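Local coordinates for Lin2722 protein (Listeria innocua, PDB 3DS8) that is of unknown function but belongs to the alpha/beta hydrolase clan and carries what looks like a serine-hydrolase active site, at residues 175-180 against 213-218; 188-193 against 220-225; 97-102 against 128-133; 20-25 against 230-235. All coordinates share one frame; numbering follows the deposited sequence.

Overall arrangement
Contacts 1 and 3 are strand pairs of one mixed beta sheet, about 12 Å apart between centres and adjoining each other, because strand 123-130 of contact 3 lies next to strand 173-180 of contact 1. Contact 2 joins the loops that follow strands 173-180 and 209-216, with its centre about 8 Å from that of contact 1. Contact 4 packs helix 20-30 against helix 229-240 over the sheet, and its segments enclose all the others in sequence. Contact 3 comes next and is complete before contacts 1 and 2, whose segments alternate. Contacts 2 and 3 hold Ser102, Asp188 and His222, which meet where the two contacts touch, consistent with an alpha/beta hydrolase active site.

Contact 1: 175-180 against 213-218; sequences LAIAGE and DIQVGE
Ile177, Ala178, Gly179 and Glu180 face Asp213, Ile214, Gln215 and Val216 in parallel register, with the two short strand axes 4.6 Å apart at closest approach. The segments belong to strands 173-180 and 209-216 of the alpha/beta hydrolase sheet, joined by a beta-alpha-beta connection through helix 193-196. The twist of the pair is seen in the angle of 24° between the strand directions. The backbone ladder zigzags as parallel strands require: Asp213 N bonds to Ala176 O, Ala178 N to Asp213 O, Gln215 N to Ala178 O and Glu180 N to Gln215 O.

On the face that carries Ile177, Asp213 and Gln215, helix 229-240 covers the side chains. Gln215 passes obliquely over the CG2 branch of Ile177: its NE2 lies 3.5 Å from Ile177 CG2, while that methyl also lies 3.8 Å from Asp213 OD2. The same NE2 donates to Asp213 OD2 at 3.2 Å, a fairly straight bond (164° at the hydrogen) with the oxygen in the amide plane. Thr228 OG1 bonds to Gln215 OE1 and Ser231 OG to NE2, so both ends of this amide are fixed and its rotation is set.

The opposite face bears Ala178, Glu180, Ile214 and Val216. Glu180 stretches out with CG anti to the backbone N (chi1 179°) and runs alongside Val216, its OE1 3.7 Å from Val216 CG2. Glu180 CB rests 4.1 Å from Ile214 CG2. Beyond the last paired residues, Gly217 N closes the ladder with a 2.8 Å bond to Glu180 O.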
# COMPACT_ATOMS: atom_id res chain seq x y z
N LEU A 175 0.86 3.46 6.65
CA LEU A 175 0.22 2.54 7.58
C LEU A 175 0.57 1.14 7.12
O LEU A 175 0.29 0.75 5.96
CB LEU A 175 -1.32 2.70 7.57
CG LEU A 175 -2.12 1.62 8.29
CD1 LEU A 175 -1.76 1.59 9.77
CD2 LEU A 175 -3.67 1.88 8.04
N ALA A 176 1.22 0.37 8.01
CA ALA A 176 1.57 -1.01 7.74
C ALA A 176 0.68 -1.91 8.59
O ALA A 176 0.72 -1.91 9.83
CB ALA A 176 3.06 -1.30 8.06
N ILE A 177 -0.16 -2.67 7.89
CA ILE A 177 -1.02 -3.66 8.47
C ILE A 177 -0.46 -5.04 8.32
O ILE A 177 -0.03 -5.45 7.20
CB ILE A 177 -2.42 -3.58 7.82
CG1 ILE A 177 -3.13 -2.28 8.25
CG2 ILE A 177 -3.26 -4.83 8.17
CD1 ILE A 177 -4.45 -2.03 7.52
N ALA A 178 -0.35 -5.76 9.44
CA ALA A 178 0.25 -7.08 9.43
C ALA A 178 -0.64 -8.08 10.14
O ALA A 178 -1.32 -7.73 11.11
CB ALA A 178 1.61 -7.07 10.12
N GLY A 179 -0.64 -9.31 9.64
CA GLY A 179 -1.32 -10.42 10.33
C GLY A 179 -0.36 -11.36 11.05
O GLY A 179 0.80 -11.56 10.64
N GLU A 180 -0.85 -11.95 12.13
CA GLU A 180 -0.15 -12.94 12.88
C GLU A 180 -1.23 -14.01 13.23
O GLU A 180 -2.27 -13.70 13.86
CB GLU A 180 0.46 -12.27 14.12
CG GLU A 180 1.17 -13.17 14.96
CD GLU A 180 1.88 -12.47 16.12
OE1 GLU A 180 1.24 -11.71 16.89
OE2 GLU A 180 3.06 -12.78 16.28
N ASP A 213 -0.18 -1.70 12.59
CA ASP A 213 -1.38 -2.32 13.20
C ASP A 213 -1.25 -3.81 12.96
O ASP A 213 -1.11 -4.24 11.82
CB ASP A 213 -2.66 -1.83 12.48
CG ASP A 213 -3.92 -2.83 12.60
OD1 ASP A 213 -4.56 -2.68 13.63
OD2 ASP A 213 -4.27 -3.74 11.68
N ILE A 214 -1.17 -4.59 14.03
CA ILE A 214 -1.10 -6.05 13.92
C ILE A 214 -2.45 -6.66 14.25
O ILE A 214 -3.05 -6.31 15.29
CB ILE A 214 -0.07 -6.64 14.87
CG1 ILE A 214 1.32 -6.07 14.60
CG2 ILE A 214 -0.06 -8.21 14.77
CD1 ILE A 214 2.35 -6.52 15.61
N GLN A 215 -2.97 -7.51 13.39
CA GLN A 215 -4.15 -8.26 13.68
C GLN A 215 -3.74 -9.71 14.00
O GLN A 215 -2.96 -10.31 13.28
CB GLN A 215 -5.15 -8.27 12.52
CG GLN A 215 -5.77 -6.94 12.21
CD GLN A 215 -6.38 -6.93 10.83
OE1 GLN A 215 -7.17 -7.84 10.48
NE2 GLN A 215 -6.04 -5.91 10.05
N VAL A 216 -4.32 -10.26 15.05
CA VAL A 216 -3.94 -11.60 15.50
C VAL A 216 -5.12 -12.57 15.39
O VAL A 216 -6.28 -12.24 15.75
CB VAL A 216 -3.39 -11.61 16.93
CG1 VAL A 216 -2.83 -13.00 17.29
CG2 VAL A 216 -2.30 -10.55 17.11
N GLY A 217 -4.81 -13.77 14.96
CA GLY A 217 -5.80 -14.83 14.92
C GLY A 217 -5.92 -15.52 13.57
O GLY A 217 -5.39 -15.07 12.56
N GLU A 218 -6.64 -16.63 13.58
CA GLU A 218 -6.84 -17.40 12.38
C GLU A 218 -7.47 -16.59 11.28
O GLU A 218 -7.22 -16.87 10.11
CB GLU A 218 -7.64 -18.67 12.66
CG GLU A 218 -9.07 -18.49 13.10
CD GLU A 218 -9.77 -19.82 13.35
OE1 GLU A 218 -9.15 -20.90 13.16
OE2 GLU A 218 -10.95 -19.78 13.75

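Contact 2: 188-193 against 220-225; sequences DGIVPT and AVHQTL. With SO4 (sulfate ion), chain B.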
# COMPACT_ATOMS: atom_id res chain seq x y z
N ASP A 188 1.44 -14.52 8.80
CA ASP A 188 0.06 -14.51 8.30
C ASP A 188 -0.34 -15.73 7.49
O ASP A 188 -1.43 -15.78 6.93
CB ASP A 188 -0.25 -13.20 7.56
CG ASP A 188 0.38 -13.09 6.19
OD1 ASP A 188 0.96 -14.08 5.66
OD2 ASP A 188 0.29 -11.95 5.63
N GLY A 189 0.55 -16.74 7.44
CA GLY A 189 0.33 -17.96 6.72
C GLY A 189 1.27 -18.01 5.50
O GLY A 189 1.62 -19.09 5.01
N ILE A 190 1.67 -16.83 5.02
CA ILE A 190 2.53 -16.70 3.85
C ILE A 190 3.74 -15.80 4.17
O ILE A 190 4.90 -16.18 3.89
CB ILE A 190 1.78 -16.12 2.65
CG1 ILE A 190 0.71 -17.12 2.16
CG2 ILE A 190 2.74 -15.81 1.46
CD1 ILE A 190 1.31 -18.31 1.42
N VAL A 191 3.45 -14.67 4.78
CA VAL A 191 4.44 -13.65 5.12
C VAL A 191 4.72 -13.63 6.65
O VAL A 191 3.79 -13.43 7.44
CB VAL A 191 3.95 -12.24 4.67
CG1 VAL A 191 4.99 -11.09 5.03
CG2 VAL A 191 3.59 -12.22 3.15
N PRO A 192 6.00 -13.70 7.04
CA PRO A 192 6.33 -13.48 8.46
C PRO A 192 5.85 -12.10 8.87
O PRO A 192 6.02 -11.10 8.16
CB PRO A 192 7.87 -13.62 8.50
CG PRO A 192 8.20 -14.41 7.28
CD PRO A 192 7.19 -14.01 6.25
N THR A 193 5.27 -12.03 10.06
CA THR A 193 4.71 -10.80 10.56
C THR A 193 5.73 -9.68 10.55
O THR A 193 5.44 -8.56 10.12
CB THR A 193 4.14 -11.02 11.98
OG1 THR A 193 3.25 -12.13 11.96
CG2 THR A 193 3.44 -9.81 12.45
N ALA A 220 -6.71 -13.60 10.38
CA ALA A 220 -5.76 -12.66 9.83
C ALA A 220 -4.92 -13.27 8.73
O ALA A 220 -3.79 -12.84 8.50
CB ALA A 220 -4.87 -12.11 10.95
N VAL A 221 -5.45 -14.29 8.06
CA VAL A 221 -4.66 -15.00 7.05
C VAL A 221 -4.39 -14.13 5.84
O VAL A 221 -5.19 -13.29 5.46
CB VAL A 221 -5.31 -16.30 6.61
CG1 VAL A 221 -5.28 -17.29 7.76
CG2 VAL A 221 -6.72 -16.08 6.10
N HIS A 222 -3.23 -14.36 5.24
CA HIS A 222 -2.68 -13.53 4.17
C HIS A 222 -3.68 -13.23 3.06
O HIS A 222 -3.85 -12.08 2.67
CB HIS A 222 -1.45 -14.22 3.54
CG HIS A 222 -0.72 -13.34 2.58
ND1 HIS A 222 -0.06 -12.20 2.99
CD2 HIS A 222 -0.54 -13.44 1.25
CE1 HIS A 222 0.49 -11.62 1.94
NE2 HIS A 222 0.21 -12.34 0.86
N GLN A 223 -4.33 -14.28 2.56
CA GLN A 223 -5.10 -14.25 1.33
C GLN A 223 -6.29 -13.26 1.40
O GLN A 223 -6.69 -12.68 0.37
CB GLN A 223 -5.61 -15.66 1.01
CG GLN A 223 -4.51 -16.61 0.55
CD GLN A 223 -3.66 -17.33 1.65
OE1 GLN A 223 -3.73 -17.03 2.85
NE2 GLN A 223 -2.86 -18.33 1.19
N THR A 224 -6.83 -13.08 2.60
CA THR A 224 -8.01 -12.24 2.82
C THR A 224 -7.77 -11.07 3.79
O THR A 224 -8.72 -10.45 4.32
CB THR A 224 -9.19 -13.13 3.25
OG1 THR A 224 -8.85 -13.95 4.38
CG2 THR A 224 -9.58 -14.03 2.07
N LEU A 225 -6.51 -10.77 4.08
CA LEU A 225 -6.21 -9.77 5.10
C LEU A 225 -6.75 -8.35 4.74
O LEU A 225 -7.10 -7.56 5.60
CB LEU A 225 -4.69 -9.72 5.36
CG LEU A 225 -4.23 -8.84 6.53
CD1 LEU A 225 -4.80 -9.31 7.87
CD2 LEU A 225 -2.65 -8.79 6.55
S SO4 B . 1.98 -11.51 -2.66
O1 SO4 B . 2.98 -10.95 -1.72
O2 SO4 B . 0.98 -12.29 -1.96
O3 SO4 B . 1.26 -10.44 -3.36
O4 SO4 B . 2.72 -12.39 -3.62
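Asp188 OD1 is gripped by two backbone amides, those of Ile190 and Val191, while the other oxygen of the same carboxylate reaches across to His222. Val191 N approaches OD1 from above the carboxylate plane at 2.7 Å, whereas Ile190 N meets it at 2.9 Å nearly in line with the C-O bond; the first pairing is an Asx motif and the second an Asx turn. Asp188 CG sits between its own backbone N and carbonyl carbon (chi1 74°), which folds the carboxylate back over the following residues so that these bonds can form.

The remaining oxygen, OD2, accepts from His222 ND1 at 2.7 Å. The donor comes from the syn side but 34° out of the carboxylate plane, while OD2 itself lies close to the plane of the imidazole. A second link, His222 N to Asp188 O at 2.8 Å, ties the backbones together, so the histidine is held by both main chain and ring.

Ile190 packs over one face of that ring, with its CB 4.1 Å from the ring centroid in a CH-pi contact. Val191 CG2 approaches obliquely, 3.4 Å from His222 CE1. At the far edge of the imidazole, NE2 donates to O2 of a sulfate ion at 2.9 Å. Ser12 OG and Asn103 N also bond to this sulfate, which probably came from the crystallisation liquor and may mark an anion-accepting pocket. With Ser102 beside NE2, the geometry is consistent with the Ser-His-Asp triad of an alpha/beta hydrolase.

Contact 3: 97-102 against 128-133; sequences DGVGHS and VAIGSP
Ser102 is tied to residues 130-133 at both ends of its backbone: its N donates to Ile130 O at 2.8 Å, and its carbonyl O accepts from Ser132 OG at 2.8 Å. The hydroxyl of Ser132 lies in the carbonyl plane, on a lone pair, with a C=O...OG angle of 127°. Ser132 CB is likewise close, 3.3 Å from Ser102 O. Pro133 adds its CD, 3.7 Å from Ser102 OG.

Ile130 O has a second, weak donor in His101 ND1, 3.4 Å away and reached at the edge of the imidazole. The ring of His101 stacks with that of His226.

Farther out, strands 95-101 and 123-130 position these residues. They run almost exactly parallel, 7° apart, with Val99, Gly100 and His101 facing Val128, Ala129 and Ile130. Val128 N to Gly98 O, Gly100 N to Val128 O and Ile130 N to Gly100 O form the ladder. On the face toward helix 229-240, Val99 CG1 touches Ile130 CD1 at 3.8 Å and Val128 CB at 4.0 Å. Within strand 95-101, Asp97 OD2 makes salt bridges to Arg59 and Arg125.

The positive phi of Ser102 (54°), between the strand and helix 103-114, is consistent with the strained turn of a nucleophile elbow in a GxSxG sequence. A backbone bond at its N and the Ser132 hydroxyl at its O hold that turn, and the chemistry expected of such an elbow makes Ser102 the probable nucleophile, with its hydroxyl beside His222.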
# COMPACT_ATOMS: atom_id res chain seq x y z
N ASP A 97 -3.61 8.96 -2.76
CA ASP A 97 -3.39 7.98 -1.69
C ASP A 97 -3.44 6.58 -2.31
O ASP A 97 -3.97 6.42 -3.40
CB ASP A 97 -4.45 8.12 -0.65
CG ASP A 97 -4.45 9.46 -0.00
OD1 ASP A 97 -3.38 10.06 0.13
OD2 ASP A 97 -5.54 9.87 0.42
N GLY A 98 -2.80 5.61 -1.70
CA GLY A 98 -2.83 4.25 -2.22
C GLY A 98 -2.96 3.21 -1.13
O GLY A 98 -2.42 3.38 -0.05
N VAL A 99 -3.70 2.16 -1.42
CA VAL A 99 -3.83 1.00 -0.57
C VAL A 99 -3.41 -0.18 -1.42
O VAL A 99 -3.97 -0.40 -2.50
CB VAL A 99 -5.26 0.77 -0.12
CG1 VAL A 99 -5.30 -0.44 0.85
CG2 VAL A 99 -5.85 2.03 0.54
N GLY A 100 -2.47 -0.97 -0.93
CA GLY A 100 -2.00 -2.15 -1.65
C GLY A 100 -1.98 -3.42 -0.81
O GLY A 100 -1.46 -3.42 0.30
N HIS A 101 -2.61 -4.47 -1.30
CA HIS A 101 -2.55 -5.77 -0.63
C HIS A 101 -1.26 -6.45 -1.08
O HIS A 101 -1.05 -6.61 -2.30
CB HIS A 101 -3.79 -6.56 -1.02
CG HIS A 101 -3.87 -7.94 -0.47
ND1 HIS A 101 -3.46 -8.29 0.80
CD2 HIS A 101 -4.38 -9.06 -1.03
CE1 HIS A 101 -3.70 -9.59 0.98
NE2 HIS A 101 -4.26 -10.07 -0.11
N SER A 102 -0.46 -6.87 -0.12
CA SER A 102 0.71 -7.70 -0.33
C SER A 102 1.68 -7.11 -1.36
O SER A 102 2.19 -6.03 -1.13
CB SER A 102 0.30 -9.17 -0.58
OG SER A 102 1.45 -10.00 -0.35
N VAL A 128 -1.08 2.77 2.38
CA VAL A 128 -1.48 1.65 3.22
C VAL A 128 -1.02 0.33 2.60
O VAL A 128 -1.31 0.01 1.42
CB VAL A 128 -3.02 1.61 3.45
CG1 VAL A 128 -3.41 0.42 4.37
CG2 VAL A 128 -3.54 2.92 4.04
N ALA A 129 -0.19 -0.40 3.36
CA ALA A 129 0.36 -1.69 2.91
C ALA A 129 -0.21 -2.80 3.79
O ALA A 129 -0.03 -2.75 5.00
CB ALA A 129 1.91 -1.66 2.98
N ILE A 130 -0.91 -3.76 3.19
CA ILE A 130 -1.65 -4.78 3.95
C ILE A 130 -0.97 -6.13 3.67
O ILE A 130 -1.09 -6.68 2.57
CB ILE A 130 -3.15 -4.80 3.58
CG1 ILE A 130 -3.76 -3.40 3.75
CG2 ILE A 130 -3.89 -5.84 4.39
CD1 ILE A 130 -5.21 -3.32 3.34
N GLY A 131 -0.24 -6.64 4.68
CA GLY A 131 0.49 -7.91 4.57
C GLY A 131 1.58 -7.92 3.51
O GLY A 131 1.78 -8.92 2.82
N SER A 132 2.31 -6.82 3.37
CA SER A 132 3.27 -6.67 2.29
C SER A 132 4.60 -7.23 2.76
O SER A 132 5.07 -6.82 3.82
CB SER A 132 3.44 -5.21 1.85
OG SER A 132 2.23 -4.67 1.30
N PRO A 133 5.21 -8.14 1.98
CA PRO A 133 6.45 -8.74 2.47
C PRO A 133 7.68 -7.89 2.15
O PRO A 133 8.48 -8.18 1.24
CB PRO A 133 6.44 -10.09 1.76
CG PRO A 133 5.75 -9.82 0.47
CD PRO A 133 4.74 -8.79 0.73

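Contact 4: 20-25 against 230-235; sequences DKMADQ and KSIEKT
Ile232 is the first residue of 230-235 to meet 20-25 closely, and it carries most of the contact by meeting Lys21, Met22 and Gln25. Its CD1, at the end of an extended branch (chi2 168°), reaches Met22 N at 4.0 Å. The Lys21 chain runs at about a right angle to the Ile232 side chain and lays CD 3.9 Å from the same methyl, while Lys21 NZ continues outward to bond with Glu227 O. The amide of Gln25 crosses the isoleucine at about a right angle, next to the lysine chain. Its NE2 stands 3.5 Å from Ile232 CG2, a van der Waals touch of a polar group on a methyl. Gln25 OE1 lies 3.1 Å from Ile232 CD1, a short contact that carries little weight and is not a hydrogen bond. Ile232 CG1 also lies 4.1 Å from Met22 CE.

One turn later comes Thr235, whose side chain meets the end of the selenomethionine Met22. A bend at the last torsion (chi3 -72°) turns Met22 CE toward the threonine, putting it 3.8 Å from Thr235 OG1, with SE beside Thr235 CG2. The hydroxyl of Thr235 is already engaged within its own helix: OG1 donates to Ser231 O at 2.9 Å, and the backbone N of Thr235 reaches that oxygen from the opposite face of the carbonyl plane.

Met22 and Thr235 both touch Ile130 in the sheet, so the helices meet over the strands. The short helix axes cross at -48°. Two helices side by side on one face of the central sheet, the first and last of the chain, are typical of the alpha/beta hydrolase fold.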
# COMPACT_ATOMS: atom_id res chain seq x y z
N ASP A 20 -12.53 -4.91 -3.89
CA ASP A 20 -13.93 -4.46 -3.95
C ASP A 20 -14.65 -4.47 -2.60
O ASP A 20 -15.60 -3.69 -2.42
CB ASP A 20 -14.75 -5.25 -4.97
CG ASP A 20 -14.57 -4.74 -6.42
OD1 ASP A 20 -13.91 -3.70 -6.67
OD2 ASP A 20 -15.13 -5.38 -7.31
N LYS A 21 -14.24 -5.30 -1.64
CA LYS A 21 -14.96 -5.25 -0.37
C LYS A 21 -14.72 -3.88 0.26
O LYS A 21 -15.67 -3.18 0.68
CB LYS A 21 -14.59 -6.37 0.56
CG LYS A 21 -15.43 -6.40 1.84
CD LYS A 21 -15.00 -7.49 2.78
CE LYS A 21 -15.86 -7.56 4.06
NZ LYS A 21 -15.41 -8.63 5.02
N MSE A 22 -13.45 -3.53 0.33
CA MSE A 22 -13.04 -2.20 0.79
C MSE A 22 -13.67 -1.07 0.00
O MSE A 22 -14.26 -0.14 0.57
CB MSE A 22 -11.52 -2.07 0.70
CG MSE A 22 -11.07 -0.74 1.21
SE MSE A 22 -9.12 -0.74 1.10
CE MSE A 22 -8.74 -2.00 2.60
N ALA A 23 -13.56 -1.14 -1.32
CA ALA A 23 -14.12 -0.10 -2.15
C ALA A 23 -15.62 0.09 -1.94
O ALA A 23 -16.11 1.23 -1.86
CB ALA A 23 -13.80 -0.34 -3.62
N ASP A 24 -16.35 -1.02 -1.88
CA ASP A 24 -17.79 -0.97 -1.68
C ASP A 24 -18.14 -0.34 -0.33
O ASP A 24 -19.09 0.41 -0.23
CB ASP A 24 -18.43 -2.37 -1.79
CG ASP A 24 -18.52 -2.89 -3.24
OD1 ASP A 24 -18.23 -2.12 -4.20
OD2 ASP A 24 -18.91 -4.09 -3.40
N GLN A 25 -17.38 -0.66 0.72
CA GLN A 25 -17.59 -0.05 2.01
C GLN A 25 -17.34 1.49 1.95
O GLN A 25 -18.14 2.28 2.46
CB GLN A 25 -16.76 -0.72 3.09
CG GLN A 25 -17.38 -2.01 3.60
CD GLN A 25 -16.66 -2.57 4.81
OE1 GLN A 25 -16.03 -3.62 4.69
NE2 GLN A 25 -16.67 -1.86 5.92
N LYS A 230 -11.24 -5.36 10.57
CA LYS A 230 -10.25 -4.46 11.16
C LYS A 230 -9.39 -3.75 10.11
O LYS A 230 -9.02 -2.58 10.30
CB LYS A 230 -9.33 -5.21 12.11
CG LYS A 230 -8.25 -4.34 12.72
CD LYS A 230 -8.84 -3.13 13.56
CE LYS A 230 -7.75 -2.45 14.43
NZ LYS A 230 -8.33 -1.29 15.25
N SER A 231 -8.96 -4.48 9.07
CA SER A 231 -8.21 -3.88 7.98
C SER A 231 -8.97 -2.73 7.34
O SER A 231 -8.44 -1.64 7.13
CB SER A 231 -7.81 -4.89 6.88
OG SER A 231 -6.73 -5.67 7.35
N ILE A 232 -10.23 -2.98 7.06
CA ILE A 232 -11.04 -1.95 6.39
C ILE A 232 -11.30 -0.75 7.32
O ILE A 232 -11.19 0.44 6.89
CB ILE A 232 -12.34 -2.55 5.83
CG1 ILE A 232 -11.95 -3.55 4.72
CG2 ILE A 232 -13.22 -1.41 5.27
CD1 ILE A 232 -13.10 -4.46 4.25
N GLU A 233 -11.60 -1.02 8.57
CA GLU A 233 -11.80 0.05 9.57
C GLU A 233 -10.52 0.89 9.72
O GLU A 233 -10.58 2.13 9.74
CB GLU A 233 -12.21 -0.53 10.91
CG GLU A 233 -13.54 -1.22 10.89
CD GLU A 233 -13.65 -2.38 11.91
OE1 GLU A 233 -12.95 -2.36 12.96
OE2 GLU A 233 -14.45 -3.30 11.66
N LYS A 234 -9.37 0.23 9.83
CA LYS A 234 -8.12 0.97 10.05
C LYS A 234 -7.75 1.81 8.82
O LYS A 234 -7.27 2.94 8.94
CB LYS A 234 -7.01 0.01 10.48
CG LYS A 234 -5.81 0.71 11.09
CD LYS A 234 -6.04 1.18 12.50
CE LYS A 234 -4.82 1.96 13.03
NZ LYS A 234 -5.03 2.56 14.39
N THR A 235 -7.99 1.24 7.63
CA THR A 235 -7.73 1.89 6.39
C THR A 235 -8.63 3.11 6.23
O THR A 235 -8.18 4.20 5.87
CB THR A 235 -7.84 0.88 5.19
OG1 THR A 235 -6.82 -0.12 5.32
CG2 THR A 235 -7.62 1.58 3.87